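Local coordinates for Csm3 (Thermoplasma volcanium, PDB 6AE2), which probably binds crRNA as a RAMP-family subunit of the type III-A CRISPR-Cas effector complex, and is thought to act as an endonuclease in antiviral defence, at residues M34-L39 and V220-G225; D74-P79 and A130-G135; V105-G110 and L122-I127. All coordinates share one frame; numbering follows the deposited sequence.

Contact 1: residues M34-L39 and V220-G225; sequences MEIEVL and VKITLG
Ile-36 and Ile-222 stand side by side on one face of an antiparallel pairing, pointing the same way, with their CG1 atoms 4.2 Å apart. The other branch of Ile-36, CG2, lies anti to the backbone N and meets CG1 of Val-220 at 3.5 Å. Further along, the side chain of Met-34 slants across both Ile-222 and Leu-224, bringing its CB within 3.7 Å of Leu-224 CD2. Helix 190-205 covers the Ile-222 and Leu-224 end of this face, Ile-201 touching both and Leu-204 touching Ile-222.

The other face is polar. Glu-37 and Lys-221 rise alongside each other, each with CG anti to its own backbone N (chi1 -171° and 172°). OE2 of Glu-37 lies 3.6 Å from Lys-221 CD and 3.7 Å from NZ, so the salt bridge is a long one and the carboxylate rests against the methylenes as much as the amine. Between the strands, reciprocal backbone bonds join Glu-37 with Lys-221 and Glu-35 with Thr-223, all 2.8 Å from N to O and nearly straight. On the outer edge, Ile-222 N bonds to Glu-205 OE1. The chemistry implies a two-faced ribbon, one face apolar, the other's charges probably adding little.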
ATOM      1  N   MET A  34     -12.781  -9.706  10.025  1.00 24.39           N
ATOM      2  CA  MET A  34     -11.855  -8.714   9.499  1.00 34.56           C
ATOM      3  C   MET A  34     -12.048  -8.517   8.000  1.00 30.75           C
ATOM      4  O   MET A  34     -12.324  -9.468   7.261  1.00 37.81           O
ATOM      5  CB  MET A  34     -10.416  -9.147   9.796  1.00 44.98           C
ATOM      6  CG  MET A  34      -9.350  -8.489   8.940  1.00 50.90           C
ATOM      7  SD  MET A  34      -7.714  -9.181   9.254  1.00 58.45           S
ATOM      8  CE  MET A  34      -8.003 -10.915   8.904  1.00 53.63           C
ATOM      9  N   GLU A  35     -11.913  -7.269   7.556  1.00 29.07           N
ATOM     10  CA  GLU A  35     -11.931  -6.921   6.142  1.00 27.63           C
ATOM     11  C   GLU A  35     -10.613  -6.254   5.773  1.00 25.44           C
ATOM     12  O   GLU A  35     -10.100  -5.415   6.524  1.00 24.59           O
ATOM     13  CB  GLU A  35     -13.100  -5.991   5.801  1.00 29.54           C
ATOM     14  CG  GLU A  35     -13.038  -5.412   4.392  1.00 46.79           C
ATOM     15  CD  GLU A  35     -14.260  -4.589   4.033  1.00 61.29           C
ATOM     16  OE1 GLU A  35     -15.386  -5.119   4.144  1.00 67.13           O
ATOM     17  OE2 GLU A  35     -14.096  -3.416   3.635  1.00 58.57           O
ATOM     18  N   ILE A  36     -10.069  -6.633   4.620  1.00 24.68           N
ATOM     19  CA  ILE A  36      -8.796  -6.119   4.123  1.00 23.52           C
ATOM     20  C   ILE A  36      -9.050  -5.493   2.761  1.00 23.42           C
ATOM     21  O   ILE A  36      -9.385  -6.199   1.799  1.00 20.94           O
ATOM     22  CB  ILE A  36      -7.736  -7.222   4.025  1.00 29.78           C
ATOM     23  CG1 ILE A  36      -7.431  -7.801   5.405  1.00 32.08           C
ATOM     24  CG2 ILE A  36      -6.474  -6.695   3.362  1.00 22.55           C
ATOM     25  CD1 ILE A  36      -6.421  -8.913   5.371  1.00 28.83           C
ATOM     26  N   GLU A  37      -8.883  -4.178   2.666  1.00 22.88           N
ATOM     27  CA  GLU A  37      -9.050  -3.469   1.404  1.00 24.23           C
ATOM     28  C   GLU A  37      -7.686  -3.114   0.827  1.00 26.51           C
ATOM     29  O   GLU A  37      -6.826  -2.572   1.533  1.00 28.67           O
ATOM     30  CB  GLU A  37      -9.891  -2.204   1.577  1.00 27.44           C
ATOM     31  CG  GLU A  37     -10.259  -1.553   0.250  1.00 38.39           C
ATOM     32  CD  GLU A  37     -11.059  -0.277   0.414  1.00 50.53           C
ATOM     33  OE1 GLU A  37     -11.713   0.142  -0.566  1.00 53.59           O
ATOM     34  OE2 GLU A  37     -11.030   0.309   1.516  1.00 57.36           O
ATOM     35  N   VAL A  38      -7.499  -3.419  -0.453  1.00 27.73           N
ATOM     36  CA  VAL A  38      -6.263  -3.101  -1.157  1.00 29.30           C
ATOM     37  C   VAL A  38      -6.295  -1.632  -1.563  1.00 31.25           C
ATOM     38  O   VAL A  38      -7.220  -1.188  -2.252  1.00 31.22           O
ATOM     39  CB  VAL A  38      -6.085  -4.012  -2.380  1.00 25.03           C
ATOM     40  CG1 VAL A  38      -4.902  -3.562  -3.218  1.00 15.70           C
ATOM     41  CG2 VAL A  38      -5.918  -5.461  -1.944  1.00 22.51           C
ATOM     42  N   LEU A  39      -5.288  -0.872  -1.130  1.00 29.57           N
ATOM     43  CA  LEU A  39      -5.145   0.534  -1.498  1.00 23.73           C
ATOM     44  C   LEU A  39      -4.147   0.752  -2.629  1.00 26.46           C
ATOM     45  O   LEU A  39      -4.406   1.562  -3.525  1.00 26.23           O
ATOM     46  CB  LEU A  39      -4.730   1.363  -0.279  1.00 16.96           C
ATOM     47  CG  LEU A  39      -5.678   1.299   0.921  1.00 23.06           C
ATOM     48  CD1 LEU A  39      -5.227   2.255   2.009  1.00 14.63           C
ATOM     49  CD2 LEU A  39      -7.107   1.601   0.497  1.00 21.37           C
ATOM     50  N   VAL A 220      -2.513  -1.348   2.416  1.00 24.24           N
ATOM     51  CA  VAL A 220      -3.705  -2.091   2.799  1.00 26.53           C
ATOM     52  C   VAL A 220      -4.425  -1.343   3.913  1.00 30.33           C
ATOM     53  O   VAL A 220      -3.789  -0.762   4.798  1.00 31.28           O
ATOM     54  CB  VAL A 220      -3.317  -3.522   3.228  1.00 27.20           C
ATOM     55  CG1 VAL A 220      -4.309  -4.091   4.214  1.00 30.74           C
ATOM     56  CG2 VAL A 220      -3.181  -4.420   2.003  1.00 25.15           C
ATOM     57  N   LYS A 221      -5.753  -1.335   3.856  1.00 35.38           N
ATOM     58  CA  LYS A 221      -6.584  -0.841   4.947  1.00 37.10           C
ATOM     59  C   LYS A 221      -7.281  -2.032   5.592  1.00 37.08           C
ATOM     60  O   LYS A 221      -8.018  -2.763   4.921  1.00 34.48           O
ATOM     61  CB  LYS A 221      -7.606   0.182   4.454  1.00 40.95           C
ATOM     62  CG  LYS A 221      -8.624   0.573   5.511  1.00 45.37           C
ATOM     63  CD  LYS A 221      -9.901   1.110   4.888  1.00 63.01           C
ATOM     64  CE  LYS A 221      -9.696   2.505   4.318  1.00 76.96           C
ATOM     65  NZ  LYS A 221     -10.985   3.147   3.937  1.00 80.89           N
ATOM     66  N   ILE A 222      -7.039  -2.231   6.885  1.00 42.47           N
ATOM     67  CA  ILE A 222      -7.594  -3.352   7.635  1.00 40.31           C
ATOM     68  C   ILE A 222      -8.707  -2.830   8.531  1.00 36.45           C
ATOM     69  O   ILE A 222      -8.520  -1.846   9.257  1.00 40.58           O
ATOM     70  CB  ILE A 222      -6.512  -4.073   8.456  1.00 44.33           C
ATOM     71  CG1 ILE A 222      -5.523  -4.774   7.519  1.00 38.95           C
ATOM     72  CG2 ILE A 222      -7.146  -5.059   9.429  1.00 51.85           C
ATOM     73  CD1 ILE A 222      -4.838  -5.978   8.124  1.00 40.38           C
ATOM     74  N   THR A 223      -9.864  -3.484   8.474  1.00 35.91           N
ATOM     75  CA  THR A 223     -11.034  -3.105   9.259  1.00 31.40           C
ATOM     76  C   THR A 223     -11.484  -4.309  10.074  1.00 33.21           C
ATOM     77  O   THR A 223     -11.995  -5.290   9.517  1.00 34.71           O
ATOM     78  CB  THR A 223     -12.170  -2.608   8.363  1.00 35.49           C
ATOM     79  OG1 THR A 223     -11.670  -1.598   7.482  1.00 54.77           O
ATOM     80  CG2 THR A 223     -13.304  -2.024   9.205  1.00 25.02           C
ATOM     81  N   LEU A 224     -11.282  -4.242  11.386  1.00 33.49           N
ATOM     82  CA  LEU A 224     -11.924  -5.180  12.292  1.00 34.45           C
ATOM     83  C   LEU A 224     -13.337  -4.709  12.593  1.00 42.79           C
ATOM     84  O   LEU A 224     -13.584  -3.513  12.767  1.00 54.18           O
ATOM     85  CB  LEU A 224     -11.136  -5.313  13.596  1.00 23.29           C
ATOM     86  CG  LEU A 224      -9.692  -5.807  13.530  1.00 27.48           C
ATOM     87  CD1 LEU A 224      -9.105  -5.956  14.930  1.00 24.68           C
ATOM     88  CD2 LEU A 224      -9.620  -7.118  12.769  1.00 41.37           C
ATOM     89  N   GLY A 225     -14.264  -5.653  12.653  1.00 51.22           N
ATOM     90  CA  GLY A 225     -15.624  -5.350  13.037  1.00 51.80           C
ATOM     91  C   GLY A 225     -15.713  -5.134  14.531  1.00 43.50           C
ATOM     92  O   GLY A 225     -14.715  -4.888  15.214  1.00 31.81           O
TER

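Contact 2: residues D74-P79 and A130-G135; sequences DLPYIP and AFLDDG
Ile-78 and Ala-130 pair antiparallel, Ile-78 N to Ala-130 O and Ala-130 N to Ile-78 O both spanning 2.9 Å, where the segments of strands 71-78 and 125-132 run at 152° to each other. Their side chains share one face: CB of Ile-78 and CB of Ala-130 are 4.2 Å apart, and Phe-176 of strand 175-185 packs against both.

On the reverse face, Tyr-77 and Phe-131 lie side by side and point the same way. The tyrosine CG stands between the backbone N and the carbonyl carbon (chi1 77°), which leaves Tyr-77 CB as the atom nearest Phe-131, 3.5 Å from its CD1. The ring planes are inclined at 35° with centroids 5.7 Å apart, so the rings meet at a slant. Ala-130 O sits at the edge of the tyrosine ring, near its plane.

Toward Leu-75 the backbones separate and side chains take over from direct pairing. Leu-132 reaches across with CD1, which meets Leu-75 CB at 3.6 Å, the two leucines crossing at about a right angle; the same methyl lies 4.2 Å from Pro-76 CD. Tyr-65, from strand 62-67, bridges the widening: its hydroxyl accepts a bond from Leu-132 N and makes a weak one to Pro-76 O. Proline, having no N-H, could not itself have continued the backbone ladder as a donor. The arrangement is that of a beta hairpin, 62-67 and 71-78, added through its second strand to the edge of the ferredoxin-like (RRM-like) sheet found in RAMP proteins.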
ATOM      1  N   ASP A  74      -9.674 -19.545 -10.494  1.00 36.46           N
ATOM      2  CA  ASP A  74      -8.525 -19.322  -9.627  1.00 36.51           C
ATOM      3  C   ASP A  74      -8.402 -17.826  -9.372  1.00 35.77           C
ATOM      4  O   ASP A  74      -8.269 -17.042 -10.317  1.00 38.08           O
ATOM      5  CB  ASP A  74      -7.249 -19.872 -10.263  1.00 41.04           C
ATOM      6  CG  ASP A  74      -7.175 -21.386 -10.200  1.00 48.60           C
ATOM      7  OD1 ASP A  74      -7.901 -21.982  -9.376  1.00 46.61           O
ATOM      8  OD2 ASP A  74      -6.395 -21.980 -10.975  1.00 52.31           O
ATOM      9  N   LEU A  75      -8.455 -17.427  -8.110  1.00 26.98           N
ATOM     10  CA  LEU A  75      -8.486 -16.024  -7.740  1.00 29.46           C
ATOM     11  C   LEU A  75      -7.598 -15.801  -6.529  1.00 31.11           C
ATOM     12  O   LEU A  75      -7.328 -16.742  -5.770  1.00 26.60           O
ATOM     13  CB  LEU A  75      -9.919 -15.562  -7.440  1.00 35.77           C
ATOM     14  CG  LEU A  75     -10.829 -15.221  -8.619  1.00 36.14           C
ATOM     15  CD1 LEU A  75     -12.290 -15.282  -8.176  1.00 34.07           C
ATOM     16  CD2 LEU A  75     -10.470 -13.842  -9.158  1.00 40.67           C
ATOM     17  N   PRO A  76      -7.122 -14.574  -6.320  1.00 35.75           N
ATOM     18  CA  PRO A  76      -6.234 -14.309  -5.183  1.00 29.69           C
ATOM     19  C   PRO A  76      -6.904 -14.574  -3.843  1.00 23.94           C
ATOM     20  O   PRO A  76      -8.127 -14.492  -3.699  1.00 24.39           O
ATOM     21  CB  PRO A  76      -5.895 -12.822  -5.337  1.00 28.62           C
ATOM     22  CG  PRO A  76      -6.073 -12.547  -6.779  1.00 34.00           C
ATOM     23  CD  PRO A  76      -7.222 -13.408  -7.216  1.00 34.75           C
ATOM     24  N   TYR A  77      -6.073 -14.908  -2.861  1.00 23.71           N
ATOM     25  CA  TYR A  77      -6.453 -14.880  -1.458  1.00 21.15           C
ATOM     26  C   TYR A  77      -5.249 -14.397  -0.666  1.00 21.27           C
ATOM     27  O   TYR A  77      -4.113 -14.430  -1.146  1.00 28.49           O
ATOM     28  CB  TYR A  77      -6.937 -16.249  -0.955  1.00 20.58           C
ATOM     29  CG  TYR A  77      -5.842 -17.256  -0.671  1.00 23.51           C
ATOM     30  CD1 TYR A  77      -5.368 -18.094  -1.671  1.00 26.30           C
ATOM     31  CD2 TYR A  77      -5.296 -17.383   0.603  1.00 16.14           C
ATOM     32  CE1 TYR A  77      -4.373 -19.020  -1.416  1.00 27.67           C
ATOM     33  CE2 TYR A  77      -4.298 -18.304   0.865  1.00 16.81           C
ATOM     34  CZ  TYR A  77      -3.843 -19.120  -0.148  1.00 25.86           C
ATOM     35  OH  TYR A  77      -2.855 -20.040   0.107  1.00 29.65           O
ATOM     36  N   ILE A  78      -5.502 -13.930   0.551  1.00 24.80           N
ATOM     37  CA  ILE A  78      -4.447 -13.405   1.409  1.00 26.38           C
ATOM     38  C   ILE A  78      -4.159 -14.448   2.486  1.00 20.99           C
ATOM     39  O   ILE A  78      -5.005 -14.682   3.364  1.00 20.21           O
ATOM     40  CB  ILE A  78      -4.825 -12.052   2.023  1.00 24.89           C
ATOM     41  CG1 ILE A  78      -5.037 -11.014   0.920  1.00 26.98           C
ATOM     42  CG2 ILE A  78      -3.742 -11.583   2.977  1.00 15.66           C
ATOM     43  CD1 ILE A  78      -5.187  -9.597   1.436  1.00 25.62           C
ATOM     44  N   PRO A  79      -2.998 -15.097   2.463  1.00 24.35           N
ATOM     45  CA  PRO A  79      -2.696 -16.094   3.496  1.00 28.29           C
ATOM     46  C   PRO A  79      -2.611 -15.449   4.869  1.00 28.36           C
ATOM     47  O   PRO A  79      -2.093 -14.340   5.024  1.00 34.38           O
ATOM     48  CB  PRO A  79      -1.342 -16.671   3.058  1.00 24.92           C
ATOM     49  CG  PRO A  79      -1.157 -16.237   1.630  1.00 22.76           C
ATOM     50  CD  PRO A  79      -1.916 -14.961   1.476  1.00 17.34           C
ATOM     51  N   ALA A 130      -7.756 -14.981   4.245  1.00 16.89           N
ATOM     52  CA  ALA A 130      -8.830 -14.088   3.837  1.00 18.80           C
ATOM     53  C   ALA A 130      -9.120 -14.279   2.355  1.00 20.96           C
ATOM     54  O   ALA A 130      -8.198 -14.398   1.540  1.00 20.99           O
ATOM     55  CB  ALA A 130      -8.473 -12.629   4.121  1.00 15.37           C
ATOM     56  N   PHE A 131     -10.402 -14.301   2.009  1.00 20.98           N
ATOM     57  CA  PHE A 131     -10.826 -14.581   0.648  1.00 17.73           C
ATOM     58  C   PHE A 131     -11.659 -13.429   0.103  1.00 18.29           C
ATOM     59  O   PHE A 131     -12.228 -12.633   0.856  1.00 21.89           O
ATOM     60  CB  PHE A 131     -11.606 -15.896   0.589  1.00 19.82           C
ATOM     61  CG  PHE A 131     -10.838 -17.061   1.136  1.00 19.35           C
ATOM     62  CD1 PHE A 131      -9.840 -17.660   0.386  1.00 21.64           C
ATOM     63  CD2 PHE A 131     -11.083 -17.532   2.416  1.00 21.13           C
ATOM     64  CE1 PHE A 131      -9.112 -18.724   0.892  1.00 26.94           C
ATOM     65  CE2 PHE A 131     -10.361 -18.598   2.929  1.00 28.77           C
ATOM     66  CZ  PHE A 131      -9.373 -19.194   2.167  1.00 29.04           C
ATOM     67  N   LEU A 132     -11.716 -13.355  -1.227  1.00 20.75           N
ATOM     68  CA  LEU A 132     -12.375 -12.246  -1.905  1.00 19.05           C
ATOM     69  C   LEU A 132     -13.828 -12.108  -1.481  1.00 19.08           C
ATOM     70  O   LEU A 132     -14.600 -13.068  -1.543  1.00 36.59           O
ATOM     71  CB  LEU A 132     -12.309 -12.438  -3.422  1.00 18.73           C
ATOM     72  CG  LEU A 132     -11.034 -12.048  -4.168  1.00 31.55           C
ATOM     73  CD1 LEU A 132     -11.024 -12.657  -5.564  1.00 40.43           C
ATOM     74  CD2 LEU A 132     -10.902 -10.541  -4.241  1.00 34.44           C
ATOM     75  N   ASP A 133     -14.192 -10.905  -1.049  1.00 58.88           N
ATOM     76  CA  ASP A 133     -15.591 -10.516  -1.037  1.00 64.53           C
ATOM     77  C   ASP A 133     -16.057 -10.551  -2.485  1.00 72.77           C
ATOM     78  O   ASP A 133     -15.824  -9.597  -3.236  1.00 80.46           O
ATOM     79  CB  ASP A 133     -15.759  -9.121  -0.413  1.00 63.90           C
ATOM     80  CG  ASP A 133     -17.197  -8.588  -0.483  1.00 74.93           C
ATOM     81  OD1 ASP A 133     -17.544  -7.744   0.367  1.00 78.26           O
ATOM     82  OD2 ASP A 133     -17.978  -8.977  -1.375  1.00 81.96           O
ATOM     83  N   ASP A 134     -16.685 -11.651  -2.898  1.00 60.50           N
ATOM     84  CA  ASP A 134     -17.223 -11.744  -4.255  1.00 76.16           C
ATOM     85  C   ASP A 134     -18.632 -11.149  -4.273  1.00 79.28           C
ATOM     86  O   ASP A 134     -19.643 -11.824  -4.476  1.00 72.65           O
ATOM     87  CB  ASP A 134     -17.182 -13.182  -4.764  1.00 72.69           C
ATOM     88  CG  ASP A 134     -17.784 -14.175  -3.796  1.00 75.68           C
ATOM     89  OD1 ASP A 134     -18.092 -13.786  -2.651  1.00 78.56           O
ATOM     90  OD2 ASP A 134     -17.938 -15.353  -4.186  1.00 78.06           O
ATOM     91  N   GLY A 135     -18.673  -9.832  -4.056  1.00 89.84           N
ATOM     92  CA  GLY A 135     -19.917  -9.085  -4.026  1.00106.63           C
ATOM     93  C   GLY A 135     -20.296  -8.455  -5.349  1.00120.22           C
ATOM     94  O   GLY A 135     -21.479  -8.316  -5.677  1.00119.61           O
TER

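Contact 3: residues V105-G110 and L122-I127; sequences VSKMFG and LTRLII
Leu-125 lies against Met-108 and Phe-109 where the short helix 104-109 packs on one face of the antiparallel sheet, within the ferredoxin-like, RRM-like fold of the RAMP proteins. It serves as a worked example of helix-on-sheet packing in which one leucine makes the apolar half of the join.

The tight part is apolar. Leu-125 CD2 sits over one face of the Phe-109 ring, 3.9 Å from the centroid and 17° off the normal, a CH-pi contact displaced slightly toward the rim. The same methyl meets Met-108 CE at 4.0 Å, so it is flanked by an aromatic face and a thioether methyl. Phe-109 starts out with its CB directed away from the strand and returns only through its ring, whereas Leu-125 is carried there by a CG anti to its backbone N (chi1 166°). Around this core, Leu-91 of helix 80-93 touches Phe-109, while Ile-180 and Leu-182 of strand 175-185 pack on Leu-125 and Met-108 respectively.

The looser side lies toward solvent, where Lys-107 is exposed. Here the aliphatic root of Arg-124 leans on the helix backbone, its CG 3.7 Å from Lys-107 O, and the two long side chains cross at a slant without any polar bond between them. Their charged ends, both positive, keep some distance, NZ of Lys-107 being 4.8 Å from NH2 of Arg-124. The guanidinium instead turns to Asp-188, which probably offsets the like charges: Asp-188 OD2 takes a salt bridge from Arg-124 NE, while Arg-124 NH2 is 4.0 Å from Lys-107 CE.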
ATOM      1  N   VAL A 105       3.845  -9.926  22.763  1.00 42.63           N
ATOM      2  CA  VAL A 105       3.966 -10.312  21.360  1.00 42.25           C
ATOM      3  C   VAL A 105       4.192 -11.813  21.246  1.00 48.40           C
ATOM      4  O   VAL A 105       3.488 -12.512  20.506  1.00 49.98           O
ATOM      5  CB  VAL A 105       5.098  -9.518  20.680  1.00 41.46           C
ATOM      6  CG1 VAL A 105       5.467 -10.147  19.344  1.00 35.31           C
ATOM      7  CG2 VAL A 105       4.694  -8.065  20.501  1.00 34.10           C
ATOM      8  N   SER A 106       5.176 -12.331  21.985  1.00 54.60           N
ATOM      9  CA  SER A 106       5.423 -13.769  21.990  1.00 55.88           C
ATOM     10  C   SER A 106       4.213 -14.528  22.516  1.00 55.93           C
ATOM     11  O   SER A 106       3.792 -15.532  21.930  1.00 58.44           O
ATOM     12  CB  SER A 106       6.662 -14.085  22.831  1.00 55.98           C
ATOM     13  OG  SER A 106       7.848 -14.052  22.055  1.00 46.00           O
ATOM     14  N   LYS A 107       3.629 -14.052  23.621  1.00 48.53           N
ATOM     15  CA  LYS A 107       2.513 -14.762  24.234  1.00 53.16           C
ATOM     16  C   LYS A 107       1.312 -14.850  23.300  1.00 61.12           C
ATOM     17  O   LYS A 107       0.562 -15.832  23.345  1.00 64.62           O
ATOM     18  CB  LYS A 107       2.117 -14.083  25.544  1.00 61.38           C
ATOM     19  CG  LYS A 107       1.415 -15.004  26.528  1.00 73.52           C
ATOM     20  CD  LYS A 107       2.219 -16.274  26.758  1.00 81.97           C
ATOM     21  CE  LYS A 107       1.506 -17.218  27.711  1.00 81.80           C
ATOM     22  NZ  LYS A 107       2.288 -17.441  28.959  1.00 81.24           N
ATOM     23  N   MET A 108       1.116 -13.846  22.446  1.00 60.05           N
ATOM     24  CA  MET A 108       0.002 -13.849  21.503  1.00 54.50           C
ATOM     25  C   MET A 108       0.356 -14.593  20.218  1.00 59.42           C
ATOM     26  O   MET A 108      -0.316 -15.558  19.843  1.00 66.13           O
ATOM     27  CB  MET A 108      -0.420 -12.410  21.187  1.00 50.15           C
ATOM     28  CG  MET A 108      -1.392 -11.808  22.185  1.00 49.87           C
ATOM     29  SD  MET A 108      -2.153 -10.299  21.560  1.00 52.54           S
ATOM     30  CE  MET A 108      -3.155 -10.949  20.224  1.00 41.92           C
ATOM     31  N   PHE A 109       1.413 -14.152  19.536  1.00 59.69           N
ATOM     32  CA  PHE A 109       1.773 -14.699  18.235  1.00 58.78           C
ATOM     33  C   PHE A 109       2.553 -16.006  18.327  1.00 65.87           C
ATOM     34  O   PHE A 109       2.790 -16.637  17.292  1.00 64.49           O
ATOM     35  CB  PHE A 109       2.579 -13.665  17.442  1.00 47.59           C
ATOM     36  CG  PHE A 109       1.817 -12.399  17.142  1.00 46.10           C
ATOM     37  CD1 PHE A 109       1.615 -11.440  18.123  1.00 45.86           C
ATOM     38  CD2 PHE A 109       1.303 -12.169  15.877  1.00 43.20           C
ATOM     39  CE1 PHE A 109       0.915 -10.280  17.849  1.00 41.29           C
ATOM     40  CE2 PHE A 109       0.602 -11.009  15.596  1.00 40.29           C
ATOM     41  CZ  PHE A 109       0.408 -10.064  16.583  1.00 33.95           C
ATOM     42  N   GLY A 110       2.951 -16.425  19.519  1.00 72.17           N
ATOM     43  CA  GLY A 110       3.619 -17.701  19.685  1.00 73.17           C
ATOM     44  C   GLY A 110       5.114 -17.553  19.902  1.00 73.52           C
ATOM     45  O   GLY A 110       5.765 -16.644  19.373  1.00 72.90           O
ATOM     46  N   LEU A 122       0.399 -23.152  23.898  1.00 56.71           N
ATOM     47  CA  LEU A 122      -1.043 -22.909  23.919  1.00 68.35           C
ATOM     48  C   LEU A 122      -1.389 -21.675  23.072  1.00 75.19           C
ATOM     49  O   LEU A 122      -0.761 -20.624  23.194  1.00 78.00           O
ATOM     50  CB  LEU A 122      -1.554 -22.763  25.360  1.00 76.34           C
ATOM     51  CG  LEU A 122      -1.152 -21.660  26.347  1.00 90.10           C
ATOM     52  CD1 LEU A 122      -2.017 -21.793  27.604  1.00 89.92           C
ATOM     53  CD2 LEU A 122       0.333 -21.667  26.708  1.00 96.09           C
ATOM     54  N   THR A 123      -2.386 -21.831  22.205  1.00 72.18           N
ATOM     55  CA  THR A 123      -2.673 -20.863  21.153  1.00 73.31           C
ATOM     56  C   THR A 123      -3.610 -19.769  21.656  1.00 67.97           C
ATOM     57  O   THR A 123      -4.628 -20.058  22.295  1.00 69.07           O
ATOM     58  CB  THR A 123      -3.280 -21.573  19.938  1.00 69.81           C
ATOM     59  OG1 THR A 123      -2.231 -22.152  19.151  1.00 77.61           O
ATOM     60  CG2 THR A 123      -4.082 -20.610  19.075  1.00 57.45           C
ATOM     61  N   ARG A 124      -3.260 -18.511  21.364  1.00 55.04           N
ATOM     62  CA  ARG A 124      -4.069 -17.365  21.756  1.00 47.60           C
ATOM     63  C   ARG A 124      -4.620 -16.560  20.591  1.00 39.46           C
ATOM     64  O   ARG A 124      -5.602 -15.837  20.782  1.00 39.32           O
ATOM     65  CB  ARG A 124      -3.265 -16.411  22.655  1.00 40.48           C
ATOM     66  CG  ARG A 124      -2.856 -17.005  23.986  1.00 44.31           C
ATOM     67  CD  ARG A 124      -4.018 -17.045  24.962  1.00 48.11           C
ATOM     68  NE  ARG A 124      -3.595 -16.811  26.339  1.00 57.42           N
ATOM     69  CZ  ARG A 124      -2.794 -17.613  27.038  1.00 60.06           C
ATOM     70  NH1 ARG A 124      -2.306 -18.720  26.501  1.00 52.88           N
ATOM     71  NH2 ARG A 124      -2.481 -17.302  28.287  1.00 63.47           N
ATOM     72  N   LEU A 125      -4.033 -16.660  19.400  1.00 29.66           N
ATOM     73  CA  LEU A 125      -4.445 -15.807  18.291  1.00 32.93           C
ATOM     74  C   LEU A 125      -4.304 -16.565  16.983  1.00 36.93           C
ATOM     75  O   LEU A 125      -3.203 -17.004  16.633  1.00 47.57           O
ATOM     76  CB  LEU A 125      -3.615 -14.522  18.255  1.00 33.89           C
ATOM     77  CG  LEU A 125      -3.705 -13.708  16.963  1.00 33.44           C
ATOM     78  CD1 LEU A 125      -4.962 -12.858  16.959  1.00 32.08           C
ATOM     79  CD2 LEU A 125      -2.470 -12.839  16.786  1.00 33.07           C
ATOM     80  N   ILE A 126      -5.414 -16.706  16.263  1.00 28.24           N
ATOM     81  CA  ILE A 126      -5.422 -17.232  14.904  1.00 22.89           C
ATOM     82  C   ILE A 126      -5.855 -16.116  13.967  1.00 26.34           C
ATOM     83  O   ILE A 126      -6.885 -15.470  14.196  1.00 26.08           O
ATOM     84  CB  ILE A 126      -6.360 -18.442  14.756  1.00 25.49           C
ATOM     85  CG1 ILE A 126      -6.002 -19.551  15.743  1.00 29.98           C
ATOM     86  CG2 ILE A 126      -6.329 -18.962  13.326  1.00 30.45           C
ATOM     87  CD1 ILE A 126      -7.067 -20.626  15.833  1.00 24.67           C
ATOM     88  N   ILE A 127      -5.070 -15.887  12.919  1.00 19.81           N
ATOM     89  CA  ILE A 127      -5.489 -15.086  11.778  1.00 26.51           C
ATOM     90  C   ILE A 127      -5.610 -16.032  10.594  1.00 26.79           C
ATOM     91  O   ILE A 127      -4.609 -16.594  10.130  1.00 32.67           O
ATOM     92  CB  ILE A 127      -4.512 -13.939  11.481  1.00 24.66           C
ATOM     93  CG1 ILE A 127      -4.370 -13.031  12.701  1.00 33.18           C
ATOM     94  CG2 ILE A 127      -4.998 -13.135  10.284  1.00 24.06           C
ATOM     95  CD1 ILE A 127      -3.517 -11.806  12.454  1.00 33.13           C
TER

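All three contacts reach one six-stranded antiparallel sheet. Contact 1 joins strand 26-38 to the outermost strand 220-230, first and last in the chain, and encloses the other two in sequence; contact 3 in turn falls between the segments of contact 2. Contacts 2 and 3 both use strand 125-132, yet their centres are about 24 Å apart, on opposite sides of the chain's centre. Contact 1 lies about 13 Å from contact 2 and 21 Å from contact 3, centre to centre, and touches both: Ile-36 meets Ile-78, and Met-34 meets Ile-127. Through these two packing touches contact 1 links the hairpin side and the short-helix side of the sheet.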